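Local coordinates for protein bacterial regulatory proteins, tetR family (Corynebacterium glutamicum, PDB 3AQT) that represses transcription as a TetR-family regulator that binds resorcinol as its inducer and probably contacts DNA through a helix-turn-helix motif, at residues Ala120-Phe123 against Ala124-Arg128; Arg138-Gly141 against Gly142-Ile145; Val131-Ser134 against Leu135-Ile139; Ala228-Ile231 against Ala232-Leu236. All blocks are in the same frame, centred on the assembly; numbering follows the deposited sequence.

How the interactions relate
All four contacts are local turns of helix or helix ends within the C-terminal, ligand-binding part of the TetR fold. Along the chain the order is interaction 1, interaction 3, interaction 2, interaction 4. Interactions 1 and 3 lie on helix 119-134, their centres about 17 Å apart. Interaction 3 leads into helix 138-146, shares Arg138 and Ile139 with interaction 2 and touches it through His133, Ser134, Trp140 and Phe144. Interaction 4 closes helix 225-231, with its centre about 9 Å from that of interaction 1, and touches it through the Glu121-Arg234 salt bridge. Interaction 2 lies across the chain's centre from interaction 1. Helix 119-134 thus lines the resorcinol pocket and leads into helix 138-146.

Interaction 1: Ala120-Phe123 against Ala124-Arg128; sequences AEVF and AGSLR. With RCO (resorcinol), chain D.
Leu127 lays its CD1 methyl over one face of the Phe123 ring. CD1 is 3.8 Å from the centroid of the Phe123 ring and only 16° off the ring normal, a CH-pi contact one helical turn apart. Phe123 has CG anti to the backbone N (chi1 -174°), which turns its ring toward Leu127 in the next turn. Its edge faces the ligand: resorcinol O3 lies in the ring plane, 3.3 Å from Phe123 CD1. The other methyl of Leu127 also serves the pocket, with CD2 3.8 Å from resorcinol C5. Ser126 adds its CB, 3.4 Å from resorcinol C3. The Ser126 hydroxyl turns back to the helix and donates to Val122 O from OG at 2.6 Å. Ser126 N donates to the same oxygen from the opposite face of the carbonyl plane, so two bonds grip Val122 O. This buried turn therefore gives the inducer pocket an apolar wall, while Asp165 provides a hydrogen bond to resorcinol. Helix 159-171 meets Val122, Phe123 and Ser126. Helix 180-199 touches Phe123 and Leu127 through Thr187, and helix 209-220 packs on Ala124, Leu127 and Arg128.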
# COMPACT_ATOMS: atom_id res chain seq x y z
N ALA B 120 7.20 -21.50 6.29
CA ALA B 120 6.22 -20.63 6.89
C ALA B 120 6.83 -19.81 8.01
O ALA B 120 6.43 -18.68 8.24
CB ALA B 120 5.04 -21.44 7.42
N GLU B 121 7.81 -20.39 8.71
CA GLU B 121 8.45 -19.68 9.82
C GLU B 121 9.46 -18.67 9.30
O GLU B 121 9.66 -17.61 9.90
CB GLU B 121 9.15 -20.67 10.76
CG GLU B 121 9.15 -20.21 12.21
CD GLU B 121 9.92 -21.15 13.13
OE1 GLU B 121 9.83 -22.39 12.94
OE2 GLU B 121 10.61 -20.66 14.05
N VAL B 122 10.09 -19.00 8.18
CA VAL B 122 11.06 -18.11 7.57
C VAL B 122 10.34 -16.83 7.15
O VAL B 122 10.78 -15.72 7.46
CB VAL B 122 11.71 -18.76 6.32
CG1 VAL B 122 12.61 -17.76 5.62
CG2 VAL B 122 12.52 -19.98 6.73
N PHE B 123 9.23 -17.01 6.45
CA PHE B 123 8.42 -15.90 5.95
C PHE B 123 7.83 -15.08 7.08
O PHE B 123 7.93 -13.85 7.08
CB PHE B 123 7.31 -16.46 5.07
CG PHE B 123 6.49 -15.41 4.38
CD1 PHE B 123 7.09 -14.41 3.63
CD2 PHE B 123 5.09 -15.45 4.45
CE1 PHE B 123 6.33 -13.47 2.95
CE2 PHE B 123 4.32 -14.52 3.77
CZ PHE B 123 4.94 -13.52 3.02
N ALA B 124 7.24 -15.77 8.05
CA ALA B 124 6.63 -15.11 9.19
C ALA B 124 7.67 -14.37 10.02
O ALA B 124 7.47 -13.22 10.40
CB ALA B 124 5.92 -16.13 10.06
N GLY B 125 8.79 -15.03 10.29
CA GLY B 125 9.84 -14.42 11.08
C GLY B 125 10.42 -13.19 10.41
O GLY B 125 10.72 -12.19 11.07
N SER B 126 10.59 -13.27 9.10
CA SER B 126 11.13 -12.15 8.35
C SER B 126 10.20 -10.96 8.52
O SER B 126 10.65 -9.85 8.84
CB SER B 126 11.25 -12.51 6.86
OG SER B 126 12.13 -13.60 6.66
N LEU B 127 8.91 -11.19 8.30
CA LEU B 127 7.93 -10.12 8.42
C LEU B 127 7.89 -9.54 9.83
O LEU B 127 7.80 -8.32 9.99
CB LEU B 127 6.55 -10.63 8.00
CG LEU B 127 6.48 -11.03 6.52
CD1 LEU B 127 5.11 -11.60 6.18
CD2 LEU B 127 6.79 -9.80 5.66
N ARG B 128 7.97 -10.40 10.84
CA ARG B 128 7.94 -9.91 12.21
C ARG B 128 9.13 -9.00 12.49
O ARG B 128 9.00 -8.02 13.22
CB ARG B 128 7.90 -11.08 13.20
CG ARG B 128 6.61 -11.88 13.13
CD ARG B 128 6.68 -13.10 14.01
NE ARG B 128 6.92 -12.73 15.40
CZ ARG B 128 7.26 -13.59 16.36
NH1 ARG B 128 7.41 -14.88 16.07
NH2 ARG B 128 7.43 -13.17 17.60
C1 RCO D . 12.40 -10.67 3.42
C2 RCO D . 12.04 -12.06 3.35
C3 RCO D . 10.68 -12.44 3.49
C4 RCO D . 9.70 -11.45 3.69
C5 RCO D . 10.05 -10.10 3.76
C6 RCO D . 11.41 -9.70 3.62
O1 RCO D . 13.74 -10.31 3.28
O3 RCO D . 10.30 -13.78 3.43

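Interaction 2: Arg138-Gly141 against Gly142-Ile145; sequences RIWG and GFFI
Phe143 has CG beside its backbone N (chi1 -62°), which folds its ring back over the preceding turn onto Ile139 and Trp140. Ile139 has CG1 anti to the backbone N (chi1 -163°), and this branch meets the ring: CG1 is 3.2 Å from Phe143 CZ. The carbonyl oxygen of Ile139 lies over one face of the Phe143 ring, 3.0 Å from its plane and offset toward the rim. It accepts the Phe143 N-H as well. Trp140 receives an edge-to-face contact. The edge of Phe143 points to the face of the indole five-membered ring, with centroids 5.7 Å apart and planes at 67°. Phe144 lies beside Trp140, and both side chains point the same way. Trp140 CE3 is in the plane of the Phe144 ring, at its edge, 3.8 Å from Phe144 CE2. The helical backbone bonds continue through this turn, among them Phe144 N to Trp140 O at 3.2 Å. Gly141 and Gly142 bring no side chain to this turn. Trp140, Phe143 and Phe144 thus join helix 138-146 to its neighbouring helices. Trp140 and Phe143 pack on helix 90-111, where Phe102 meets Trp140 edge-to-face. Trp140 and Phe144 meet Ser134 of helix 119-134, and Phe144 reaches Ile192 and Ile195 of helix 180-199.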
# COMPACT_ATOMS: atom_id res chain seq x y z
N ARG B 138 13.73 5.13 14.34
CA ARG B 138 13.20 6.45 14.00
C ARG B 138 13.17 6.62 12.50
O ARG B 138 12.15 6.98 11.91
CB ARG B 138 14.10 7.53 14.61
CG ARG B 138 13.59 8.95 14.46
CD ARG B 138 14.68 9.94 14.83
NE ARG B 138 15.35 9.59 16.08
CZ ARG B 138 14.81 9.72 17.29
NH1 ARG B 138 13.58 10.20 17.43
NH2 ARG B 138 15.51 9.37 18.37
N ILE B 139 14.31 6.34 11.88
CA ILE B 139 14.46 6.48 10.44
C ILE B 139 13.51 5.56 9.66
O ILE B 139 12.99 5.96 8.62
CB ILE B 139 15.95 6.22 10.04
CG1 ILE B 139 16.22 6.77 8.64
CG2 ILE B 139 16.27 4.74 10.12
CD1 ILE B 139 16.58 8.16 8.63
N TRP B 140 13.27 4.36 10.17
CA TRP B 140 12.37 3.41 9.51
C TRP B 140 10.94 3.93 9.52
O TRP B 140 10.28 3.98 8.48
CB TRP B 140 12.40 2.05 10.20
CG TRP B 140 13.50 1.16 9.72
CD1 TRP B 140 14.84 1.40 9.79
CD2 TRP B 140 13.34 -0.09 9.05
NE1 TRP B 140 15.53 0.37 9.20
CE2 TRP B 140 14.64 -0.56 8.73
CE3 TRP B 140 12.24 -0.87 8.68
CZ2 TRP B 140 14.86 -1.76 8.07
CZ3 TRP B 140 12.45 -2.07 8.02
CH2 TRP B 140 13.76 -2.51 7.72
N GLY B 141 10.46 4.30 10.71
CA GLY B 141 9.12 4.82 10.81
C GLY B 141 8.93 5.96 9.83
O GLY B 141 7.86 6.13 9.25
N GLY B 142 9.99 6.73 9.63
CA GLY B 142 9.93 7.84 8.70
C GLY B 142 9.77 7.37 7.27
O GLY B 142 9.12 8.03 6.47
N PHE B 143 10.37 6.23 6.93
CA PHE B 143 10.27 5.70 5.58
C PHE B 143 8.83 5.32 5.24
O PHE B 143 8.30 5.69 4.19
CB PHE B 143 11.15 4.45 5.40
CG PHE B 143 12.62 4.70 5.61
CD1 PHE B 143 13.27 5.75 4.97
CD2 PHE B 143 13.37 3.87 6.44
CE1 PHE B 143 14.63 5.97 5.15
CE2 PHE B 143 14.74 4.08 6.63
CZ PHE B 143 15.37 5.14 5.98
N PHE B 144 8.19 4.58 6.14
CA PHE B 144 6.83 4.12 5.93
C PHE B 144 5.73 5.17 5.94
O PHE B 144 4.63 4.91 5.48
CB PHE B 144 6.50 3.01 6.93
CG PHE B 144 7.20 1.72 6.64
CD1 PHE B 144 6.69 0.83 5.71
CD2 PHE B 144 8.40 1.41 7.26
CE1 PHE B 144 7.36 -0.34 5.39
CE2 PHE B 144 9.08 0.24 6.95
CZ PHE B 144 8.55 -0.63 6.01
N ILE B 145 6.03 6.36 6.47
CA ILE B 145 5.03 7.42 6.52
C ILE B 145 5.28 8.51 5.48
O ILE B 145 4.49 8.67 4.55
CB ILE B 145 4.95 8.05 7.93
CG1 ILE B 145 6.33 8.55 8.36
CG2 ILE B 145 4.42 7.03 8.93
CD1 ILE B 145 6.42 9.19 9.76

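Interaction 3: Val131-Ser134 against Leu135-Ile139; sequences VRHS and LEDRI
His133 and Asp137 cross one turn apart, where helix 119-134 gives way to the link before helix 138-146. The carboxylate approaches the imidazole obliquely, with the two planes 30° apart. Asp137 OD1 is 3.1 Å from His133 CD2. The tight part of the contact is the backbone. Leu135 N donates to Val131 O at 3.2 Å. Asp137 N donates to His133 O at 2.9 Å, and Glu136 N adds a weak bond to the same oxygen. A water bridges the link, donating to Ser134 O and Asp137 O, each at 2.8 Å. Ser134 is buried, and its hydroxyl is bonded back to Leu130 O. The other side is looser. Leu135 CD1 stays 4.3 Å from Val131 CG1, though Leu135 still packs on helix 180-199. With CG anti to the carbonyl carbon (chi1 -70°), exposed Glu136 runs back along the turn, its CG 3.4 Å from Arg132 O. Even so, Glu136 OE2 stays 5.3 Å from Arg132 NE, too far for a salt bridge. Asp137 holds the N-cap position of helix 138-146, but its side chain makes no capping bond. Backbone bonds and one water carry most of the hydrogen bonding in this turn. His133 NE2 and Asp137 OD1 are 3.3 Å apart, at a poor angle for a hydrogen bond. The carboxylate may still raise the basicity of His133 by proximity; its charge is not known.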
# COMPACT_ATOMS: atom_id res chain seq x y z
N VAL B 131 8.39 -5.51 10.96
CA VAL B 131 7.47 -4.75 11.79
C VAL B 131 8.15 -4.20 13.04
O VAL B 131 8.02 -3.01 13.34
CB VAL B 131 6.24 -5.59 12.20
CG1 VAL B 131 5.42 -4.84 13.23
CG2 VAL B 131 5.39 -5.89 10.98
N ARG B 132 8.88 -5.05 13.76
CA ARG B 132 9.57 -4.60 14.97
C ARG B 132 10.59 -3.51 14.66
O ARG B 132 10.74 -2.55 15.42
CB ARG B 132 10.25 -5.78 15.67
CG ARG B 132 9.33 -6.97 15.83
CD ARG B 132 9.31 -7.58 17.22
NE ARG B 132 10.39 -8.53 17.45
CZ ARG B 132 10.30 -9.55 18.31
NH1 ARG B 132 9.19 -9.74 19.00
NH2 ARG B 132 11.33 -10.37 18.47
N HIS B 133 11.29 -3.63 13.55
CA HIS B 133 12.27 -2.62 13.19
C HIS B 133 11.58 -1.29 12.90
O HIS B 133 12.13 -0.23 13.14
CB HIS B 133 13.05 -3.06 11.96
CG HIS B 133 14.52 -2.85 12.08
ND1 HIS B 133 15.37 -3.83 12.56
CD2 HIS B 133 15.30 -1.77 11.84
CE1 HIS B 133 16.60 -3.36 12.59
NE2 HIS B 133 16.59 -2.11 12.16
N SER B 134 10.36 -1.37 12.37
CA SER B 134 9.61 -0.17 12.04
C SER B 134 9.14 0.59 13.26
O SER B 134 9.07 1.81 13.25
CB SER B 134 8.40 -0.53 11.18
OG SER B 134 8.81 -0.98 9.90
N LEU B 135 8.83 -0.13 14.33
CA LEU B 135 8.36 0.51 15.55
C LEU B 135 9.51 0.90 16.47
O LEU B 135 9.28 1.45 17.55
CB LEU B 135 7.41 -0.43 16.30
CG LEU B 135 6.31 -1.06 15.44
CD1 LEU B 135 5.42 -1.92 16.33
CD2 LEU B 135 5.50 0.02 14.73
N GLU B 136 10.74 0.62 16.06
CA GLU B 136 11.88 0.94 16.90
C GLU B 136 12.91 1.87 16.26
O GLU B 136 13.62 2.57 16.96
CB GLU B 136 12.55 -0.35 17.37
CG GLU B 136 11.71 -1.14 18.37
CD GLU B 136 12.27 -2.53 18.64
OE1 GLU B 136 13.50 -2.64 18.83
OE2 GLU B 136 11.49 -3.51 18.68
N ASP B 137 13.00 1.87 14.93
CA ASP B 137 13.95 2.73 14.24
C ASP B 137 13.29 4.02 13.77
O ASP B 137 12.40 4.00 12.91
CB ASP B 137 14.56 2.02 13.03
CG ASP B 137 15.67 1.06 13.41
OD1 ASP B 137 15.41 0.15 14.21
OD2 ASP B 137 16.80 1.23 12.89
N ARG B 138 13.73 5.13 14.34
CA ARG B 138 13.20 6.45 14.00
C ARG B 138 13.17 6.62 12.50
O ARG B 138 12.15 6.98 11.91
CB ARG B 138 14.10 7.53 14.61
CG ARG B 138 13.59 8.95 14.46
CD ARG B 138 14.68 9.94 14.83
NE ARG B 138 15.35 9.59 16.08
CZ ARG B 138 14.81 9.72 17.29
NH1 ARG B 138 13.58 10.20 17.43
NH2 ARG B 138 15.51 9.37 18.37
N ILE B 139 14.31 6.34 11.88
CA ILE B 139 14.46 6.48 10.44
C ILE B 139 13.51 5.56 9.66
O ILE B 139 12.99 5.96 8.62
CB ILE B 139 15.95 6.22 10.04
CG1 ILE B 139 16.22 6.77 8.64
CG2 ILE B 139 16.27 4.74 10.12
CD1 ILE B 139 16.58 8.16 8.63
O HOH W 1 9.87 4.39 13.93

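Interaction 4: Ala228-Ile231 against Ala232-Leu236; sequences AREI and ASRPL
The guanidinium of Arg234 has Ile231 over one face and Glu230 at its edge. Ile231 CG1 lies 3.8 Å above the guanidinium plane, offset toward the rim, and the two side chains run side by side in the same direction. The end of Ile231 comes too close to NH2 in the model, so the fine detail of this face is doubtful. Glu230 and Arg234 form a salt bridge. Glu230 OE2 lies in the guanidinium plane and accepts from Arg234 NE at 3.0 Å, nearly along the carboxylate C-O axis. It also accepts from NH2, whose position is less sure. The carboxylate and guanidinium planes are 31° apart. Arg234 is extended from CG to NE, and Glu230 meets it by bending at chi2 (-103°). Helix 225-231 ends here in a type I beta turn from Ile231 to Arg234, whose closing bond is weak. Ala232 N still makes a helical bond to Ala228 O at 3.0 Å. Next, Ser233 bonds to Glu230 O through both N, at 3.1 Å, and OG, at 2.6 Å. Both donors come from the same face of that carbonyl plane. Arg234 NH1 also forms a salt bridge with Glu121 of helix 119-134, and its carbonyl accepts from Arg128. One arginine between two glutamates thus ties helix 225-231 to helix 119-134, and the two carboxylates would probably stabilise its charge.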
# COMPACT_ATOMS: atom_id res chain seq x y z
N ALA B 228 -1.62 -20.70 11.53
CA ALA B 228 -0.92 -19.44 11.26
C ALA B 228 -0.53 -18.69 12.53
O ALA B 228 0.62 -18.30 12.69
CB ALA B 228 -1.79 -18.55 10.38
N ARG B 229 -1.49 -18.47 13.41
CA ARG B 229 -1.25 -17.76 14.65
C ARG B 229 -0.12 -18.43 15.44
O ARG B 229 0.80 -17.76 15.93
CB ARG B 229 -2.55 -17.73 15.48
CG ARG B 229 -2.43 -17.07 16.84
CD ARG B 229 -2.03 -15.61 16.72
NE ARG B 229 -1.54 -15.09 17.99
CZ ARG B 229 -1.14 -13.83 18.18
NH1 ARG B 229 -1.17 -12.97 17.17
NH2 ARG B 229 -0.70 -13.44 19.37
N GLU B 230 -0.19 -19.75 15.57
CA GLU B 230 0.82 -20.49 16.30
C GLU B 230 2.21 -20.29 15.70
O GLU B 230 3.18 -20.07 16.42
CB GLU B 230 0.48 -21.99 16.30
CG GLU B 230 1.61 -22.89 16.75
CD GLU B 230 2.30 -23.61 15.60
OE1 GLU B 230 1.59 -24.20 14.76
OE2 GLU B 230 3.55 -23.59 15.54
N ILE B 231 2.30 -20.39 14.38
CA ILE B 231 3.58 -20.22 13.72
C ILE B 231 4.14 -18.82 13.93
O ILE B 231 5.34 -18.64 14.11
CB ILE B 231 3.46 -20.50 12.22
CG1 ILE B 231 3.00 -21.94 12.00
CG2 ILE B 231 4.80 -20.25 11.54
CD1 ILE B 231 4.04 -23.00 11.63
N ALA B 232 3.27 -17.82 13.91
CA ALA B 232 3.71 -16.44 14.09
C ALA B 232 4.05 -16.13 15.54
O ALA B 232 4.52 -15.03 15.84
CB ALA B 232 2.63 -15.49 13.61
N SER B 233 3.83 -17.09 16.43
CA SER B 233 4.12 -16.88 17.85
C SER B 233 5.38 -17.61 18.33
O SER B 233 5.72 -17.54 19.50
CB SER B 233 2.93 -17.33 18.70
OG SER B 233 2.75 -18.74 18.61
N ARG B 234 6.05 -18.32 17.43
CA ARG B 234 7.27 -19.04 17.78
C ARG B 234 8.37 -18.08 18.20
O ARG B 234 8.41 -16.94 17.75
CB ARG B 234 7.74 -19.88 16.60
CG ARG B 234 6.76 -20.95 16.23
CD ARG B 234 7.23 -21.73 15.02
NE ARG B 234 6.28 -22.78 14.72
CZ ARG B 234 6.37 -23.60 13.68
NH1 ARG B 234 7.38 -23.49 12.83
NH2 ARG B 234 5.44 -24.53 13.49
N PRO B 235 9.29 -18.53 19.07
CA PRO B 235 10.37 -17.64 19.50
C PRO B 235 11.11 -17.08 18.29
O PRO B 235 11.48 -17.82 17.37
CB PRO B 235 11.25 -18.56 20.35
CG PRO B 235 10.26 -19.55 20.89
CD PRO B 235 9.44 -19.86 19.67
N LEU B 236 11.31 -15.76 18.28
CA LEU B 236 11.98 -15.12 17.16
C LEU B 236 13.48 -15.04 17.34
O LEU B 236 13.97 -14.52 18.33
CB LEU B 236 11.42 -13.71 16.97
CG LEU B 236 11.70 -13.06 15.61
CD1 LEU B 236 11.09 -13.91 14.50
CD2 LEU B 236 11.11 -11.67 15.59